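PDB 2OGJ: dihydroorotase from Agrobacterium tumefaciens, which acts as a zinc-dependent esterase that, despite its deposited name, deacetylates acetyl-(R)-mandelate and, less efficiently, acetyl glycolate in vitro. Local coordinates for residues Val78-Gly83 with Ile87-Ser92; Gly116-Ile121 with Ala165-His170; Cys94-Gly99 with Ser125-Lys130. One frame throughout, in Å; residues are numbered along the deposited sequence.

Interaction 1 (Val78-Gly83 with Ile87-Ser92); sequences VHIWHG and ISIRPS. With ZN (zinc ion), chain G.
His79 and Ser88 mark the crossing of two segments, Val78-Gly83 and Ile87-Ser92, which run at 87° to each other and are tied by one backbone hydrogen bond, Ile89 N to His79 O at 2.8 Å. One step on, Ile80 CA leans against Ile89 O at 3.3 Å in a CA-H...O contact. The chain then tightens into an inverse gamma turn centred on Trp81. Ser88 points into this loop, its OG 2.9 Å from Trp81 N and hydrogen-bonded to Thr85 OG1. A water closes the far end, accepting from Gly83 N (2.8 Å) and donating to Ser88 O (3.0 Å).

The outer pair is His82 with Arg90. With CG anti to the backbone N (chi1 171°), the imidazole swings out across the Arg90 chain, whose CG sits over one ring face, 3.7 Å from the ring centre, in a CH-pi contact. Farther out, the guanidinium offers a face to His82 NE2, the planes 33° apart. Each group finds its polar partner on Glu119 of a second subunit, so this pair carries part of a subunit interface. The inner pair is apolar: Ile80 CG2 packs 3.9 Å from Pro91 CA.

His79 NE2 binds zinc at 2.2 Å, together with His77, Asp291 and carboxylated Lys175; its ND1, bonded to Ser108 OG, helps fix the ring's rotation. His77 and His79 form the HxH signature of the amidohydrolase superfamily. From the end of strand 77-78 the two segments run through the loop toward strand 100-106, with Ile80 and Pro91 covered by strands 100-106 and 128-132 and by helix 114-122.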
# COMPACT_ATOMS: atom_id res chain seq x y z
N VAL A 78 32.10 -0.84 -4.11
CA VAL A 78 32.27 -1.71 -2.94
C VAL A 78 31.28 -1.31 -1.85
O VAL A 78 30.65 -0.25 -1.93
CB VAL A 78 33.69 -1.60 -2.31
CG1 VAL A 78 34.74 -2.10 -3.28
CG2 VAL A 78 33.98 -0.16 -1.92
N HIS A 79 31.16 -2.13 -0.83
CA HIS A 79 30.26 -1.82 0.27
C HIS A 79 31.06 -1.94 1.55
O HIS A 79 31.23 -3.03 2.10
CB HIS A 79 29.06 -2.76 0.23
CG HIS A 79 28.23 -2.59 -1.00
ND1 HIS A 79 27.39 -1.52 -1.18
CD2 HIS A 79 28.17 -3.31 -2.15
CE1 HIS A 79 26.86 -1.57 -2.39
NE2 HIS A 79 27.32 -2.65 -3.00
N ILE A 80 31.54 -0.79 2.00
CA ILE A 80 32.38 -0.70 3.17
C ILE A 80 31.77 0.07 4.34
O ILE A 80 32.49 0.66 5.16
CB ILE A 80 33.73 -0.09 2.76
CG1 ILE A 80 33.49 1.17 1.93
CG2 ILE A 80 34.55 -1.12 1.95
CD1 ILE A 80 34.78 1.78 1.40
N TRP A 81 30.44 0.06 4.43
CA TRP A 81 29.76 0.73 5.53
C TRP A 81 29.66 -0.34 6.63
O TRP A 81 28.56 -0.68 7.07
CB TRP A 81 28.37 1.18 5.10
CG TRP A 81 27.72 2.26 5.96
CD1 TRP A 81 26.64 3.04 5.61
CD2 TRP A 81 28.06 2.63 7.30
NE1 TRP A 81 26.29 3.86 6.66
CE2 TRP A 81 27.14 3.63 7.71
CE3 TRP A 81 29.05 2.22 8.20
CZ2 TRP A 81 27.19 4.22 8.98
CZ3 TRP A 81 29.10 2.81 9.47
CH2 TRP A 81 28.17 3.79 9.84
N HIS A 82 30.82 -0.87 7.02
CA HIS A 82 30.95 -1.92 8.04
C HIS A 82 30.30 -1.48 9.36
O HIS A 82 30.50 -0.37 9.83
CB HIS A 82 32.42 -2.22 8.27
CG HIS A 82 32.67 -3.11 9.44
ND1 HIS A 82 32.58 -4.48 9.37
CD2 HIS A 82 32.94 -2.81 10.74
CE1 HIS A 82 32.77 -5.00 10.58
NE2 HIS A 82 32.99 -4.00 11.42
N GLY A 83 29.53 -2.38 9.95
CA GLY A 83 28.84 -2.05 11.18
C GLY A 83 27.57 -1.23 10.94
O GLY A 83 26.53 -1.56 11.50
N ILE A 87 25.36 -5.82 5.31
CA ILE A 87 26.03 -6.42 4.16
C ILE A 87 27.47 -6.02 3.85
O ILE A 87 28.17 -6.74 3.16
CB ILE A 87 25.15 -6.18 2.88
CG1 ILE A 87 25.44 -7.26 1.84
CG2 ILE A 87 25.43 -4.81 2.27
CD1 ILE A 87 25.28 -8.66 2.39
N SER A 88 27.90 -4.88 4.38
CA SER A 88 29.24 -4.33 4.15
C SER A 88 30.39 -5.07 4.80
O SER A 88 30.22 -5.75 5.81
CB SER A 88 29.32 -2.89 4.63
OG SER A 88 28.47 -2.03 3.90
N ILE A 89 31.57 -4.90 4.21
CA ILE A 89 32.81 -5.49 4.71
C ILE A 89 33.66 -4.32 5.17
O ILE A 89 33.21 -3.18 5.15
CB ILE A 89 33.56 -6.28 3.61
CG1 ILE A 89 33.73 -5.43 2.35
CG2 ILE A 89 32.82 -7.55 3.28
CD1 ILE A 89 34.44 -6.16 1.22
N ARG A 90 34.88 -4.57 5.60
CA ARG A 90 35.75 -3.49 6.07
C ARG A 90 36.62 -2.99 4.92
O ARG A 90 36.87 -3.72 3.97
CB ARG A 90 36.66 -3.99 7.20
CG ARG A 90 35.92 -4.57 8.42
CD ARG A 90 36.94 -5.15 9.39
NE ARG A 90 36.34 -5.95 10.45
CZ ARG A 90 35.96 -5.47 11.64
NH1 ARG A 90 36.11 -4.18 11.94
NH2 ARG A 90 35.42 -6.30 12.53
N PRO A 91 37.07 -1.72 4.97
CA PRO A 91 37.91 -1.30 3.85
C PRO A 91 39.25 -2.04 3.87
O PRO A 91 39.87 -2.24 2.82
CB PRO A 91 38.05 0.21 4.05
CG PRO A 91 37.67 0.43 5.47
CD PRO A 91 36.57 -0.54 5.71
N SER A 92 39.70 -2.48 5.04
CA SER A 92 40.95 -3.22 5.11
C SER A 92 40.82 -4.57 4.39
O SER A 92 41.82 -5.20 4.07
CB SER A 92 41.35 -3.46 6.57
OG SER A 92 40.74 -4.63 7.09
ZN ZN G . 26.38 -3.22 -4.90
O HOH W 1 29.04 -4.68 8.37

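Interaction 2 (Gly116-Ile121 with Ala165-His170)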
# COMPACT_ATOMS: atom_id res chain seq x y z
N GLY A 116 27.73 8.88 9.81
CA GLY A 116 28.30 7.72 10.47
C GLY A 116 29.35 7.10 9.58
O GLY A 116 30.42 6.70 10.05
N PHE A 117 29.08 7.03 8.29
CA PHE A 117 30.02 6.47 7.35
C PHE A 117 31.29 7.32 7.35
O PHE A 117 32.39 6.79 7.39
CB PHE A 117 29.42 6.45 5.95
CG PHE A 117 30.30 5.81 4.90
CD1 PHE A 117 30.46 4.43 4.85
CD2 PHE A 117 30.96 6.59 3.96
CE1 PHE A 117 31.25 3.83 3.89
CE2 PHE A 117 31.77 5.98 2.97
CZ PHE A 117 31.91 4.61 2.95
N ARG A 118 31.14 8.63 7.31
CA ARG A 118 32.29 9.53 7.28
C ARG A 118 33.21 9.37 8.49
O ARG A 118 34.43 9.28 8.35
CB ARG A 118 31.80 10.98 7.21
CG ARG A 118 32.92 12.01 6.98
CD ARG A 118 32.46 13.45 7.17
NE ARG A 118 31.93 13.63 8.51
CZ ARG A 118 30.69 14.06 8.76
NH1 ARG A 118 29.87 14.36 7.76
NH2 ARG A 118 30.27 14.18 10.01
N GLU A 119 32.61 9.33 9.67
CA GLU A 119 33.37 9.23 10.90
C GLU A 119 34.00 7.88 11.16
O GLU A 119 35.14 7.82 11.59
CB GLU A 119 32.50 9.61 12.10
CG GLU A 119 33.29 9.85 13.37
CD GLU A 119 32.42 10.08 14.59
OE1 GLU A 119 31.59 11.03 14.58
OE2 GLU A 119 32.56 9.30 15.56
N TYR A 120 33.26 6.79 10.92
CA TYR A 120 33.80 5.45 11.17
C TYR A 120 34.57 4.85 10.03
O TYR A 120 35.53 4.11 10.26
CB TYR A 120 32.70 4.45 11.53
CG TYR A 120 31.90 4.80 12.74
CD1 TYR A 120 32.53 5.12 13.95
CD2 TYR A 120 30.51 4.82 12.69
CE1 TYR A 120 31.79 5.45 15.07
CE2 TYR A 120 29.76 5.15 13.81
CZ TYR A 120 30.41 5.47 15.00
OH TYR A 120 29.67 5.83 16.11
N ILE A 121 34.18 5.12 8.79
CA ILE A 121 34.88 4.53 7.65
C ILE A 121 35.85 5.43 6.90
O ILE A 121 37.00 5.07 6.70
CB ILE A 121 33.88 3.93 6.64
CG1 ILE A 121 32.88 3.03 7.38
CG2 ILE A 121 34.62 3.14 5.58
CD1 ILE A 121 33.53 1.95 8.23
N ALA A 165 25.82 18.96 0.54
CA ALA A 165 26.46 20.26 0.78
C ALA A 165 27.52 20.15 1.87
O ALA A 165 28.58 20.77 1.78
CB ALA A 165 25.42 21.27 1.17
N GLU A 166 27.22 19.36 2.89
CA GLU A 166 28.11 19.15 4.02
C GLU A 166 29.16 18.08 3.71
O GLU A 166 30.08 17.90 4.53
CB GLU A 166 27.32 18.78 5.27
CG GLU A 166 26.32 19.83 5.71
CD GLU A 166 25.54 19.42 6.95
OE1 GLU A 166 25.79 18.31 7.47
OE2 GLU A 166 24.68 20.20 7.40
N ASN A 167 29.04 17.37 2.61
CA ASN A 167 30.02 16.32 2.31
C ASN A 167 30.44 16.22 0.85
O ASN A 167 30.72 15.13 0.36
CB ASN A 167 29.51 14.96 2.76
CG ASN A 167 29.08 14.94 4.19
OD1 ASN A 167 27.91 15.15 4.49
ND2 ASN A 167 30.02 14.71 5.10
N SER A 168 30.48 17.35 0.16
CA SER A 168 30.87 17.36 -1.24
C SER A 168 32.27 16.80 -1.46
O SER A 168 32.62 16.36 -2.56
CB SER A 168 30.75 18.78 -1.81
OG SER A 168 31.15 19.74 -0.85
N GLU A 169 33.08 16.81 -0.41
CA GLU A 169 34.45 16.29 -0.48
C GLU A 169 34.43 14.75 -0.41
O GLU A 169 35.42 14.09 -0.73
CB GLU A 169 35.30 16.81 0.69
CG GLU A 169 34.85 18.16 1.24
CD GLU A 169 33.67 18.05 2.23
OE1 GLU A 169 33.85 17.56 3.37
OE2 GLU A 169 32.54 18.48 1.88
N HIS A 170 33.29 14.20 0.00
CA HIS A 170 33.19 12.76 0.16
C HIS A 170 32.20 12.06 -0.76
O HIS A 170 32.42 10.91 -1.16
CB HIS A 170 32.84 12.43 1.62
CG HIS A 170 33.79 13.02 2.62
ND1 HIS A 170 35.16 12.87 2.54
CD2 HIS A 170 33.56 13.77 3.72
CE1 HIS A 170 35.73 13.49 3.55
NE2 HIS A 170 34.78 14.05 4.28
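Arg118 reaches from helix 114-122 across to Asn167 and His170, and nearly the whole contact rests on this single long side chain. It leaves the helix with CG anti to the backbone N (chi1 -172°), runs straight through its next bond, and then bends at chi3. Along its length the work is shared: CG and CD meet the histidine, while CD and the guanidinium meet the amide.

Against His170 the contact is made by methylenes. Arg118 CD lies 3.6 Å from His170 CD2, and Arg118 CG follows at 3.8 Å from the same atom, the two side chains crossing at about a right angle. The guanidinium, tilted 37° from the ring plane, lies beyond this contact; the methylenes do the touching.

Against Asn167 the crossing is similar, but the planes agree. The amide comes in at the edge of the guanidinium, with planes only 9° apart, and Asn167 CG stands 3.7 Å from Arg118 NH1. The two flat groups thus meet edge to edge, nearly coplanar. Asn167 and His170 are presented together by a turn in their own loop, closed by the bond from His170 N to Asn167 O at 2.8 Å. On the acidic side, Arg118 NE has a long, weak ion-pair partner in Glu123.

The contact joins helix 114-122 of the TIM barrel to the loop leading from helix 157-165 into strand 171-173. Phe114 of the first helix also touches Asn167 and His170, while Tyr120, farther along that helix, stacks on Tyr120 of a second subunit.

Interaction 3 (Cys94-Gly99 with Ser125-Lys130); sequences CGAERG and SRERIK
Glu127 and Ala96 join two parts of the TIM barrel: the loop that leads into strand 100-106, and the start of the neighbouring parallel strand 128-132. The packed side and the open side of this contact work quite differently.

On the packed side, one carboxylate oxygen does nearly everything. Glu127 is bent at chi2 (91°), which carries its carboxylate round to the short 3-10 turn at 96-98. There OE2 accepts the hydrogen of Ala96 N at 3.2 Å, almost straight at 172°. Gly95, with no side chain to intervene, brings its CA to 3.7 Å from the same OE2. The turn itself is closed by Gly99 N to Ala96 O at 2.8 Å. Since the glutamate is buried, this backbone donor and a nearby cation probably help it to keep its negative charge.

That cation belongs to the solvent side. Arg126, an exposed residue, sends its chain out extended from CG to NE and then lays one face of its guanidinium over the methyl of Ala96, with NH1 3.8 Å from CB. Its NE forms a salt bridge with Glu385, so the arginine spans two carboxylates. Beyond it the contact thins: Glu97 OE1 is 6.0 Å from Arg126 NH2, close enough for attraction between opposite charges but not for a contact. Past Glu127 the chain becomes a regular strand, Arg128 pairing through its backbone with Thr101 and Leu103.

Glu127 OE2 is therefore gripped twice, by Arg126 NH1 in a salt bridge of 3.3 Å and by Ala96 N, which meets its anti lone pair.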
# COMPACT_ATOMS: atom_id res chain seq x y z
N CYS A 94 39.26 -4.99 1.42
CA CYS A 94 39.20 -4.81 -0.03
C CYS A 94 40.04 -3.63 -0.49
O CYS A 94 39.95 -3.21 -1.63
CB CYS A 94 37.75 -4.58 -0.45
SG CYS A 94 37.04 -3.16 0.44
N GLY A 95 40.84 -3.08 0.43
CA GLY A 95 41.68 -1.94 0.12
C GLY A 95 43.16 -2.18 -0.17
O GLY A 95 43.51 -3.00 -1.02
N ALA A 96 44.01 -1.44 0.54
CA ALA A 96 45.47 -1.48 0.41
C ALA A 96 46.11 -2.85 0.45
O ALA A 96 46.93 -3.17 -0.40
CB ALA A 96 46.10 -0.60 1.46
N GLU A 97 45.75 -3.65 1.47
CA GLU A 97 46.28 -5.00 1.57
C GLU A 97 45.98 -5.81 0.31
O GLU A 97 46.50 -6.89 0.11
CB GLU A 97 45.71 -5.71 2.81
CG GLU A 97 46.38 -7.03 3.13
CD GLU A 97 45.78 -7.71 4.35
OE1 GLU A 97 44.84 -7.14 4.94
OE2 GLU A 97 46.26 -8.80 4.71
N ARG A 98 45.14 -5.23 -0.56
CA ARG A 98 44.74 -5.88 -1.82
C ARG A 98 45.26 -5.16 -3.06
O ARG A 98 45.04 -5.60 -4.19
CB ARG A 98 43.21 -5.97 -1.91
CG ARG A 98 42.54 -6.88 -0.87
CD ARG A 98 42.64 -8.35 -1.26
NE ARG A 98 42.14 -9.24 -0.22
CZ ARG A 98 42.81 -9.58 0.88
NH1 ARG A 98 44.03 -9.10 1.09
NH2 ARG A 98 42.27 -10.39 1.77
N GLY A 99 45.93 -4.04 -2.85
CA GLY A 99 46.46 -3.27 -3.96
C GLY A 99 45.52 -2.20 -4.44
O GLY A 99 45.77 -1.59 -5.47
N SER A 125 40.37 5.74 7.70
CA SER A 125 41.01 4.85 6.72
C SER A 125 42.26 5.42 6.05
O SER A 125 42.36 6.63 5.84
CB SER A 125 40.02 4.47 5.62
OG SER A 125 39.13 3.45 6.04
N ARG A 126 43.21 4.54 5.71
CA ARG A 126 44.41 5.03 5.04
C ARG A 126 44.20 5.21 3.54
O ARG A 126 44.96 5.94 2.90
CB ARG A 126 45.67 4.15 5.31
CG ARG A 126 45.54 2.63 5.35
CD ARG A 126 46.96 2.04 5.26
NE ARG A 126 47.18 0.67 5.74
CZ ARG A 126 46.31 -0.34 5.63
NH1 ARG A 126 45.11 -0.15 5.06
NH2 ARG A 126 46.66 -1.54 6.05
N GLU A 127 43.16 4.59 3.00
CA GLU A 127 42.85 4.71 1.58
C GLU A 127 41.97 5.92 1.31
O GLU A 127 41.46 6.55 2.24
CB GLU A 127 42.14 3.46 1.07
CG GLU A 127 42.89 2.18 1.36
CD GLU A 127 42.49 1.55 2.69
OE1 GLU A 127 42.01 2.28 3.60
OE2 GLU A 127 42.67 0.31 2.83
N ARG A 128 41.80 6.25 0.04
CA ARG A 128 40.94 7.37 -0.32
C ARG A 128 39.57 6.73 -0.39
O ARG A 128 39.37 5.75 -1.12
CB ARG A 128 41.32 7.93 -1.69
CG ARG A 128 40.49 9.14 -2.12
CD ARG A 128 40.74 9.46 -3.58
NE ARG A 128 42.17 9.39 -3.87
CZ ARG A 128 43.04 10.37 -3.67
NH1 ARG A 128 42.63 11.54 -3.18
NH2 ARG A 128 44.32 10.18 -3.93
N ILE A 129 38.63 7.27 0.36
CA ILE A 129 37.30 6.72 0.37
C ILE A 129 36.23 7.76 0.02
O ILE A 129 36.05 8.77 0.71
CB ILE A 129 37.05 6.03 1.70
CG1 ILE A 129 38.03 4.86 1.83
CG2 ILE A 129 35.61 5.56 1.81
CD1 ILE A 129 38.03 4.23 3.16
N LYS A 130 35.58 7.50 -1.11
CA LYS A 130 34.53 8.35 -1.62
C LYS A 130 33.28 7.48 -1.57
O LYS A 130 33.36 6.28 -1.37
CB LYS A 130 34.82 8.75 -3.07
CG LYS A 130 36.29 9.02 -3.38
CD LYS A 130 36.69 10.48 -3.30
CE LYS A 130 36.75 10.97 -1.87
NZ LYS A 130 37.38 12.32 -1.78

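Overall arrangement
The three contacts form a mutually touching cluster on one part of the barrel, with centres about 11 Å (interactions 1 and 3), 15 Å (1 and 2) and 16 Å (2 and 3) apart. Interaction 1 closes first along the chain; the segments of interactions 3 and 2 then alternate, in the order 94-99, 116-121, 125-130, 165-170. Trp81 and Ile80 of interaction 1 pack on Phe117 and Ile121 of helix 114-122, Pro91 meets Ser125, and Phe117 rests on Ile129. Lys130 NZ probably bonds to Glu169 O at 2.8 Å, linking interactions 2 and 3. The loop that carries zinc ligand His79 thus packs on helix 114-122, and both interactions 1 and 2 touch the second subunit.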